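Local atomic coordinates of lactococcus lactis MG1363 DpsA (Lactococcus lactis, PDB entry 1ZS3), a protein that probably binds DNA through an N-terminal helix and, as a twelve-subunit Dps protein, probably helps to shield the cell against oxidative stress. Residues G32-L35 against S36-I40; F73-S76 against D77-D81; L156-I159 against R160-G164. One frame throughout, in Å; residues are numbered along the deposited sequence.

Interaction 1: G32-L35 against S36-I40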
ATOM      1  N   GLY A  32     -26.420 -28.342   6.349  1.00 43.81           N
ATOM      2  CA  GLY A  32     -26.278 -29.044   5.085  1.00 43.76           C
ATOM      3  C   GLY A  32     -27.204 -28.491   4.046  1.00 44.27           C
ATOM      4  O   GLY A  32     -26.884 -28.533   2.855  1.00 43.99           O
ATOM      5  N   HIS A  33     -28.342 -27.997   4.509  1.00 44.51           N
ATOM      6  CA  HIS A  33     -29.262 -27.298   3.672  1.00 45.78           C
ATOM      7  C   HIS A  33     -28.770 -25.857   3.394  1.00 45.83           C
ATOM      8  O   HIS A  33     -29.017 -25.272   2.322  1.00 45.50           O
ATOM      9  CB  HIS A  33     -30.578 -27.236   4.390  1.00 46.75           C
ATOM     10  CG  HIS A  33     -31.360 -28.536   4.449  1.00 50.60           C
ATOM     11  ND1 HIS A  33     -31.603 -29.391   3.313  1.00 52.11           N
ATOM     12  CD2 HIS A  33     -32.079 -29.061   5.476  1.00 51.56           C
ATOM     13  CE1 HIS A  33     -32.358 -30.409   3.700  1.00 52.00           C
ATOM     14  NE2 HIS A  33     -32.713 -30.210   4.970  1.00 51.69           N
ATOM     15  N   VAL A  34     -28.104 -25.254   4.390  1.00 45.82           N
ATOM     16  CA  VAL A  34     -27.700 -23.874   4.274  1.00 44.88           C
ATOM     17  C   VAL A  34     -26.583 -23.850   3.283  1.00 43.97           C
ATOM     18  O   VAL A  34     -26.657 -23.099   2.321  1.00 44.21           O
ATOM     19  CB  VAL A  34     -27.227 -23.295   5.596  1.00 44.92           C
ATOM     20  CG1 VAL A  34     -26.556 -21.979   5.362  1.00 46.02           C
ATOM     21  CG2 VAL A  34     -28.408 -23.145   6.514  1.00 45.50           C
ATOM     22  N   LEU A  35     -25.620 -24.753   3.478  1.00 42.10           N
ATOM     23  CA  LEU A  35     -24.459 -24.852   2.607  1.00 41.78           C
ATOM     24  C   LEU A  35     -24.778 -25.242   1.196  1.00 41.65           C
ATOM     25  O   LEU A  35     -24.036 -24.893   0.261  1.00 40.92           O
ATOM     26  CB  LEU A  35     -23.502 -25.928   3.117  1.00 41.45           C
ATOM     27  CG  LEU A  35     -22.798 -25.604   4.417  1.00 41.85           C
ATOM     28  CD1 LEU A  35     -22.103 -26.847   4.890  1.00 42.80           C
ATOM     29  CD2 LEU A  35     -21.793 -24.471   4.178  1.00 42.62           C
ATOM     30  N   SER A  36     -25.851 -26.007   1.039  1.00 41.48           N
ATOM     31  CA  SER A  36     -26.178 -26.513  -0.300  1.00 41.42           C
ATOM     32  C   SER A  36     -26.844 -25.358  -1.013  1.00 41.39           C
ATOM     33  O   SER A  36     -26.538 -25.103  -2.185  1.00 41.11           O
ATOM     34  CB  SER A  36     -27.030 -27.783  -0.311  1.00 41.33           C
ATOM     35  OG  SER A  36     -26.250 -28.949  -0.052  1.00 40.23           O
ATOM     36  N   ASN A  37     -27.748 -24.688  -0.301  1.00 41.03           N
ATOM     37  CA  ASN A  37     -28.332 -23.451  -0.776  1.00 41.73           C
ATOM     38  C   ASN A  37     -27.268 -22.434  -1.206  1.00 42.23           C
ATOM     39  O   ASN A  37     -27.416 -21.787  -2.238  1.00 42.25           O
ATOM     40  CB  ASN A  37     -29.276 -22.841   0.275  1.00 42.11           C
ATOM     41  CG  ASN A  37     -30.608 -23.602   0.388  1.00 42.45           C
ATOM     42  OD1 ASN A  37     -30.857 -24.531  -0.369  1.00 42.76           O
ATOM     43  ND2 ASN A  37     -31.442 -23.226   1.361  1.00 43.09           N
ATOM     44  N   LEU A  38     -26.190 -22.297  -0.434  1.00 41.96           N
ATOM     45  CA  LEU A  38     -25.123 -21.360  -0.736  1.00 41.45           C
ATOM     46  C   LEU A  38     -24.576 -21.639  -2.116  1.00 42.18           C
ATOM     47  O   LEU A  38     -24.407 -20.720  -2.900  1.00 42.33           O
ATOM     48  CB  LEU A  38     -24.004 -21.419   0.294  1.00 40.31           C
ATOM     49  CG  LEU A  38     -24.342 -20.740   1.615  1.00 38.98           C
ATOM     50  CD1 LEU A  38     -23.229 -21.043   2.566  1.00 38.86           C
ATOM     51  CD2 LEU A  38     -24.571 -19.230   1.443  1.00 38.61           C
ATOM     52  N   PHE A  39     -24.290 -22.906  -2.401  1.00 42.75           N
ATOM     53  CA  PHE A  39     -23.627 -23.250  -3.643  1.00 43.19           C
ATOM     54  C   PHE A  39     -24.534 -23.171  -4.828  1.00 43.66           C
ATOM     55  O   PHE A  39     -24.067 -22.846  -5.927  1.00 44.15           O
ATOM     56  CB  PHE A  39     -22.965 -24.608  -3.570  1.00 43.20           C
ATOM     57  CG  PHE A  39     -21.635 -24.616  -4.203  1.00 43.57           C
ATOM     58  CD1 PHE A  39     -20.487 -24.537  -3.448  1.00 43.55           C
ATOM     59  CD2 PHE A  39     -21.532 -24.610  -5.561  1.00 45.38           C
ATOM     60  CE1 PHE A  39     -19.264 -24.522  -4.046  1.00 44.30           C
ATOM     61  CE2 PHE A  39     -20.299 -24.579  -6.176  1.00 45.85           C
ATOM     62  CZ  PHE A  39     -19.165 -24.542  -5.414  1.00 45.06           C
ATOM     63  N   ILE A  40     -25.831 -23.427  -4.653  1.00 43.46           N
ATOM     64  CA  ILE A  40     -26.705 -23.402  -5.810  1.00 43.57           C
ATOM     65  C   ILE A  40     -27.004 -21.956  -6.120  1.00 42.39           C
ATOM     66  O   ILE A  40     -27.041 -21.608  -7.281  1.00 43.02           O
ATOM     67  CB  ILE A  40     -27.986 -24.330  -5.600  1.00 43.90           C
ATOM     68  CG1 ILE A  40     -27.850 -25.585  -6.446  1.00 43.90           C
ATOM     69  CG2 ILE A  40     -29.260 -23.649  -5.992  1.00 44.92           C
ATOM     70  CD1 ILE A  40     -26.644 -26.398  -6.110  1.00 44.31           C
TER
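Ser-36 and Gly-32 meet one turn apart on helix 27-51, where the serine hydroxyl is donated back to the glycine carbonyl: OG lies 3.0 Å from Gly-32 O. The C=O...OG angle of 173° puts the hydroxyl almost straight out from the carbonyl oxygen. The torsion responsible is chi1 of -79°, which sets OG opposite the carbonyl carbon and beside the serine's own N. That N also points at Gly-32 O, but only as a weak bond with an N-H...O angle of 129°, so the hydroxyl supplements a poor helical bond and the buried carbonyl has two donors. The next two backbone bonds are better formed. Asn-37 N reaches His-33 O at 3.0 Å from above the carbonyl plane, while Leu-38 N lies in the carbonyl plane of Val-34 at 2.9 Å from Val-34 O. The exception is the link from Phe-39 N to Leu-35 O, which is weak.

Among the apolar groups, Leu-38 CD1 bridges two neighbours of the preceding turn. It lies 4.1 Å from Leu-35 CD2, the two leucines crossing at a slant, and 4.4 Å from Val-34 CG1, a looser touch. The Asn-37 amide sits beside His-33 O without bonding to it; its OD1 instead accepts from Lys-98 N, and His-33 ND1 pairs with Tyr-96 O. Outward from this shell, Leu-35 packs on helix 55-81, Val-34 on Phe-128 and Ile-129 of helix 111-138, and Phe-39 stacks on Phe-93 and meets Phe-72 edge-to-face. The centre of this contact lies about 4 Å from the centre of the chain, and such packing on several sides is characteristic of the interior of the four-helix bundle of the ferritin-like Dps fold.

Interaction 2: F73-S76 against D77-D81; sequences FKIS and DLLLD
Leu-79 meets Ile-75 one turn earlier on helix 55-81, on the tightly packed side of this contact. Its CD1 lies 4.4 Å from Ile-75 CG2, a modest touch within the helix, but both residues are buried: Ile-75 rests on Leu-151 and Leu-79 on Leu-144 of helix 142-165, while Leu-79 also reaches Leu-31 of helix 27-51. At the edge of this face Lys-74 extends to a salt bridge with Glu-150 of the same chain. The backbone beneath is firm. Leu-79 N bonds to Ile-75 O at 2.8 Å, and Leu-80 N to Ser-76 O at 2.8 Å with an N-H...O angle of 168°. Ser-76 is buried too, its hydroxyl turned back to Phe-72 O.

The side turned to other subunits is looser: Phe-73, Asp-77 and Leu-80 are all partly exposed. Asp-77 takes its place from a chi1 of -83°, which sets CG beside the backbone N and carries OD1 to 3.1 Å from Phe-73 O. Both are acceptors, so this approach is no bond; the helical link is Asp-77 N to Phe-73 O, also 3.1 Å. The carboxylate instead serves the assembly: OD2 forms a salt bridge with Arg-62 of a second subunit and faces Arg-160 of a third in a long, weak ion pair. Losing this carboxylate to an alanine is likely to leave Arg-62 of the second subunit without its mate and Arg-160 of the third without a weak partner. One face buried in its own four-helix bundle and the other bearing charges for neighbouring subunits is characteristic of a helix at a subunit interface of the Dps dodecamer.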
ATOM      1  N   PHE A  73     -16.840 -21.783   2.473  1.00 38.43           N
ATOM      2  CA  PHE A  73     -15.589 -22.228   3.105  1.00 37.82           C
ATOM      3  C   PHE A  73     -15.532 -21.847   4.598  1.00 38.03           C
ATOM      4  O   PHE A  73     -14.955 -22.557   5.405  1.00 37.98           O
ATOM      5  CB  PHE A  73     -14.359 -21.647   2.398  1.00 36.79           C
ATOM      6  CG  PHE A  73     -14.041 -22.291   1.069  1.00 37.38           C
ATOM      7  CD1 PHE A  73     -14.293 -21.609  -0.127  1.00 36.10           C
ATOM      8  CD2 PHE A  73     -13.496 -23.567   1.005  1.00 38.46           C
ATOM      9  CE1 PHE A  73     -14.010 -22.191  -1.337  1.00 35.54           C
ATOM     10  CE2 PHE A  73     -13.231 -24.175  -0.233  1.00 37.43           C
ATOM     11  CZ  PHE A  73     -13.482 -23.478  -1.402  1.00 36.08           C
ATOM     12  N   LYS A  74     -16.168 -20.749   4.973  1.00 38.33           N
ATOM     13  CA  LYS A  74     -15.966 -20.247   6.313  1.00 39.17           C
ATOM     14  C   LYS A  74     -16.717 -21.156   7.298  1.00 38.63           C
ATOM     15  O   LYS A  74     -16.202 -21.505   8.359  1.00 38.12           O
ATOM     16  CB  LYS A  74     -16.384 -18.781   6.426  1.00 39.65           C
ATOM     17  CG  LYS A  74     -15.916 -18.098   7.680  1.00 43.89           C
ATOM     18  CD  LYS A  74     -16.938 -17.041   8.186  1.00 48.65           C
ATOM     19  CE  LYS A  74     -16.236 -15.780   8.805  1.00 51.12           C
ATOM     20  NZ  LYS A  74     -17.099 -15.107   9.853  1.00 52.48           N
ATOM     21  N   ILE A  75     -17.952 -21.484   6.936  1.00 38.29           N
ATOM     22  CA  ILE A  75     -18.839 -22.298   7.740  1.00 37.79           C
ATOM     23  C   ILE A  75     -18.478 -23.779   7.739  1.00 36.78           C
ATOM     24  O   ILE A  75     -18.643 -24.457   8.758  1.00 35.43           O
ATOM     25  CB  ILE A  75     -20.271 -22.046   7.300  1.00 37.98           C
ATOM     26  CG1 ILE A  75     -20.573 -20.550   7.453  1.00 37.77           C
ATOM     27  CG2 ILE A  75     -21.269 -22.808   8.183  1.00 39.90           C
ATOM     28  CD1 ILE A  75     -21.975 -20.244   7.226  1.00 38.59           C
ATOM     29  N   SER A  76     -17.978 -24.249   6.601  1.00 35.66           N
ATOM     30  CA  SER A  76     -17.519 -25.588   6.443  1.00 34.91           C
ATOM     31  C   SER A  76     -16.422 -25.760   7.412  1.00 35.01           C
ATOM     32  O   SER A  76     -16.391 -26.732   8.146  1.00 36.13           O
ATOM     33  CB  SER A  76     -17.059 -25.903   5.020  1.00 34.70           C
ATOM     34  OG  SER A  76     -18.180 -25.935   4.151  1.00 34.70           O
ATOM     35  N   ASP A  77     -15.492 -24.821   7.390  1.00 35.52           N
ATOM     36  CA  ASP A  77     -14.335 -24.863   8.290  1.00 35.14           C
ATOM     37  C   ASP A  77     -14.788 -24.825   9.706  1.00 34.58           C
ATOM     38  O   ASP A  77     -14.182 -25.501  10.537  1.00 34.31           O
ATOM     39  CB  ASP A  77     -13.391 -23.703   8.046  1.00 34.70           C
ATOM     40  CG  ASP A  77     -12.476 -23.969   6.932  1.00 36.47           C
ATOM     41  OD1 ASP A  77     -11.977 -23.040   6.297  1.00 39.75           O
ATOM     42  OD2 ASP A  77     -12.184 -25.114   6.591  1.00 39.00           O
ATOM     43  N   LEU A  78     -15.835 -24.040  10.002  1.00 33.34           N
ATOM     44  CA  LEU A  78     -16.247 -23.909  11.376  1.00 33.32           C
ATOM     45  C   LEU A  78     -16.801 -25.264  11.820  1.00 35.20           C
ATOM     46  O   LEU A  78     -16.573 -25.674  12.960  1.00 35.06           O
ATOM     47  CB  LEU A  78     -17.301 -22.820  11.527  1.00 32.55           C
ATOM     48  CG  LEU A  78     -16.728 -21.410  11.648  1.00 31.63           C
ATOM     49  CD1 LEU A  78     -17.826 -20.369  11.573  1.00 31.41           C
ATOM     50  CD2 LEU A  78     -15.939 -21.202  12.940  1.00 32.46           C
ATOM     51  N   LEU A  79     -17.508 -25.927  10.909  1.00 36.50           N
ATOM     52  CA  LEU A  79     -18.118 -27.259  11.174  1.00 36.41           C
ATOM     53  C   LEU A  79     -17.060 -28.324  11.347  1.00 36.94           C
ATOM     54  O   LEU A  79     -17.033 -28.988  12.352  1.00 37.47           O
ATOM     55  CB  LEU A  79     -19.077 -27.640  10.029  1.00 36.75           C
ATOM     56  CG  LEU A  79     -20.525 -27.057  10.061  1.00 37.29           C
ATOM     57  CD1 LEU A  79     -21.173 -27.201   8.679  1.00 37.37           C
ATOM     58  CD2 LEU A  79     -21.392 -27.723  11.105  1.00 37.68           C
ATOM     59  N   LEU A  80     -16.194 -28.506  10.367  1.00 37.56           N
ATOM     60  CA  LEU A  80     -15.087 -29.442  10.511  1.00 38.44           C
ATOM     61  C   LEU A  80     -14.282 -29.214  11.784  1.00 39.67           C
ATOM     62  O   LEU A  80     -13.591 -30.102  12.259  1.00 41.85           O
ATOM     63  CB  LEU A  80     -14.151 -29.382   9.292  1.00 38.37           C
ATOM     64  CG  LEU A  80     -14.470 -30.392   8.169  1.00 38.55           C
ATOM     65  CD1 LEU A  80     -15.669 -29.954   7.394  1.00 40.08           C
ATOM     66  CD2 LEU A  80     -13.320 -30.603   7.237  1.00 38.57           C
ATOM     67  N   ASP A  81     -14.317 -27.997  12.308  1.00 40.36           N
ATOM     68  CA  ASP A  81     -13.536 -27.583  13.464  1.00 40.49           C
ATOM     69  C   ASP A  81     -14.222 -28.168  14.655  1.00 41.02           C
ATOM     70  O   ASP A  81     -13.607 -28.459  15.666  1.00 40.50           O
ATOM     71  CB  ASP A  81     -13.511 -26.042  13.599  1.00 40.54           C
ATOM     72  CG  ASP A  81     -12.376 -25.372  12.834  1.00 38.17           C
ATOM     73  OD1 ASP A  81     -11.501 -26.049  12.259  1.00 34.56           O
ATOM     74  OD2 ASP A  81     -12.303 -24.133  12.796  1.00 38.03           O
TER

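Interaction 3: L156-I159 against R160-G164; sequences LQVI and RNLAG
Chi1 of 168° places Val-158 CG1 opposite its own N, and chi1 of -57° at Leu-162 sets CG beside the backbone N. With these torsions the two side chains lie next to each other and point the same way, CG1 of Val-158 3.4 Å from CD1 of Leu-162. Beneath them Leu-162 N bonds to Val-158 O at 3.0 Å, with an N-H...O angle of 169°. This ridge of helix 142-165, the last helix of the ferritin-like four-helix bundle, faces inward: Val-158 packs on Ile-64 of helix 55-81 and Leu-162 on Leu-115 and Ile-119 of helix 111-138.

At Gln-157 the carbonyl is shared. Asn-161 N bonds to Gln-157 O at 3.0 Å, and Arg-160 N reaches the same oxygen in a weak bond; Arg-160 N is also weakly bonded to Leu-156 O, 3.3 Å away. The Asn-161 amide leans back over the preceding turn, and its ND2 bonds to Tyr-60 OH of helix 55-81. Arg-160 begins fully extended and bends at chi3, and its NE forms a salt bridge with Asp-81 of a neighbouring subunit.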
ATOM      1  N   LEU A 156     -29.858 -10.477   5.025  1.00 38.27           N
ATOM      2  CA  LEU A 156     -30.832  -9.389   5.249  1.00 39.61           C
ATOM      3  C   LEU A 156     -30.458  -8.109   4.510  1.00 40.57           C
ATOM      4  O   LEU A 156     -31.319  -7.355   4.056  1.00 41.63           O
ATOM      5  CB  LEU A 156     -30.912  -9.041   6.726  1.00 39.27           C
ATOM      6  CG  LEU A 156     -32.233  -9.354   7.396  1.00 40.93           C
ATOM      7  CD1 LEU A 156     -32.792 -10.613   6.848  1.00 41.11           C
ATOM      8  CD2 LEU A 156     -32.034  -9.428   8.920  1.00 41.83           C
ATOM      9  N   GLN A 157     -29.159  -7.865   4.396  1.00 41.30           N
ATOM     10  CA  GLN A 157     -28.602  -6.696   3.770  1.00 41.27           C
ATOM     11  C   GLN A 157     -28.772  -6.824   2.298  1.00 40.49           C
ATOM     12  O   GLN A 157     -29.280  -5.899   1.678  1.00 40.77           O
ATOM     13  CB  GLN A 157     -27.133  -6.659   4.129  1.00 41.64           C
ATOM     14  CG  GLN A 157     -26.342  -5.468   3.767  1.00 42.78           C
ATOM     15  CD  GLN A 157     -24.852  -5.775   3.912  1.00 44.83           C
ATOM     16  OE1 GLN A 157     -24.425  -6.404   4.899  1.00 46.73           O
ATOM     17  NE2 GLN A 157     -24.074  -5.405   2.916  1.00 45.91           N
ATOM     18  N   VAL A 158     -28.406  -7.976   1.732  1.00 39.43           N
ATOM     19  CA  VAL A 158     -28.586  -8.164   0.306  1.00 39.42           C
ATOM     20  C   VAL A 158     -30.042  -7.972  -0.118  1.00 40.29           C
ATOM     21  O   VAL A 158     -30.282  -7.450  -1.218  1.00 40.45           O
ATOM     22  CB  VAL A 158     -28.130  -9.551  -0.168  1.00 38.81           C
ATOM     23  CG1 VAL A 158     -28.593  -9.804  -1.581  1.00 38.35           C
ATOM     24  CG2 VAL A 158     -26.611  -9.687  -0.069  1.00 39.13           C
ATOM     25  N   ILE A 159     -30.995  -8.409   0.717  1.00 40.24           N
ATOM     26  CA  ILE A 159     -32.414  -8.345   0.384  1.00 40.37           C
ATOM     27  C   ILE A 159     -32.816  -6.905   0.275  1.00 40.25           C
ATOM     28  O   ILE A 159     -33.668  -6.582  -0.558  1.00 41.22           O
ATOM     29  CB  ILE A 159     -33.307  -9.057   1.467  1.00 41.20           C
ATOM     30  CG1 ILE A 159     -33.183 -10.583   1.374  1.00 41.12           C
ATOM     31  CG2 ILE A 159     -34.816  -8.662   1.343  1.00 40.72           C
ATOM     32  CD1 ILE A 159     -33.459 -11.296   2.694  1.00 41.26           C
ATOM     33  N   ARG A 160     -32.256  -6.061   1.133  1.00 39.85           N
ATOM     34  CA  ARG A 160     -32.697  -4.684   1.192  1.00 39.35           C
ATOM     35  C   ARG A 160     -31.988  -3.890   0.173  1.00 38.34           C
ATOM     36  O   ARG A 160     -32.472  -2.866  -0.182  1.00 39.28           O
ATOM     37  CB  ARG A 160     -32.473  -4.079   2.560  1.00 39.72           C
ATOM     38  CG  ARG A 160     -32.977  -2.625   2.665  1.00 39.60           C
ATOM     39  CD  ARG A 160     -33.018  -2.100   4.102  1.00 39.92           C
ATOM     40  NE  ARG A 160     -31.677  -2.040   4.660  1.00 40.36           N
ATOM     41  CZ  ARG A 160     -30.974  -0.934   4.804  1.00 41.26           C
ATOM     42  NH1 ARG A 160     -31.476   0.245   4.480  1.00 42.52           N
ATOM     43  NH2 ARG A 160     -29.766  -1.009   5.301  1.00 40.56           N
ATOM     44  N   ASN A 161     -30.860  -4.360  -0.306  1.00 37.94           N
ATOM     45  CA  ASN A 161     -30.117  -3.642  -1.376  1.00 38.68           C
ATOM     46  C   ASN A 161     -30.757  -3.919  -2.706  1.00 39.07           C
ATOM     47  O   ASN A 161     -30.966  -2.986  -3.479  1.00 38.63           O
ATOM     48  CB  ASN A 161     -28.664  -4.100  -1.475  1.00 38.87           C
ATOM     49  CG  ASN A 161     -27.727  -3.373  -0.515  1.00 38.97           C
ATOM     50  OD1 ASN A 161     -28.092  -2.383   0.157  1.00 37.02           O
ATOM     51  ND2 ASN A 161     -26.499  -3.866  -0.456  1.00 40.73           N
ATOM     52  N   LEU A 162     -31.000  -5.196  -3.003  1.00 39.56           N
ATOM     53  CA  LEU A 162     -31.787  -5.591  -4.186  1.00 39.73           C
ATOM     54  C   LEU A 162     -33.200  -4.973  -4.174  1.00 40.44           C
ATOM     55  O   LEU A 162     -33.672  -4.495  -5.203  1.00 40.22           O
ATOM     56  CB  LEU A 162     -31.826  -7.104  -4.317  1.00 39.81           C
ATOM     57  CG  LEU A 162     -30.484  -7.850  -4.400  1.00 39.44           C
ATOM     58  CD1 LEU A 162     -30.695  -9.352  -4.279  1.00 39.79           C
ATOM     59  CD2 LEU A 162     -29.767  -7.559  -5.703  1.00 38.36           C
ATOM     60  N   ALA A 163     -33.883  -4.949  -3.029  1.00 40.83           N
ATOM     61  CA  ALA A 163     -35.173  -4.329  -2.961  1.00 41.48           C
ATOM     62  C   ALA A 163     -35.055  -2.831  -3.298  1.00 42.64           C
ATOM     63  O   ALA A 163     -35.814  -2.352  -4.115  1.00 43.42           O
ATOM     64  CB  ALA A 163     -35.780  -4.527  -1.630  1.00 41.38           C
ATOM     65  N   GLY A 164     -34.080  -2.115  -2.721  1.00 43.32           N
ATOM     66  CA  GLY A 164     -33.850  -0.710  -3.057  1.00 44.06           C
ATOM     67  C   GLY A 164     -33.517  -0.464  -4.537  1.00 44.75           C
ATOM     68  O   GLY A 164     -33.828   0.573  -5.144  1.00 44.40           O
TER

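How the interactions relate
Interactions 1 and 2 lie on consecutive helices, 27-51 and 55-81, and touch directly although their centres are 13 Å apart. Leu-35 is the joint: its CD1 packs 3.9 Å from Leu-79 CD1, and its CD2 lies 3.9 Å from Ser-76 OG. Interaction 3 is separate within the chain, its nearest atoms about 10 Å from interaction 1 and about 12 Å from interaction 2. Across subunits, however, interactions 2 and 3 do meet, since Leu-80 packs on Arg-160 and Asp-81 on Gln-157 of a neighbouring chain. The three contacts thus run from the bundle interior, at 32-40, to two subunit-interface sites that complement one another in the dodecamer.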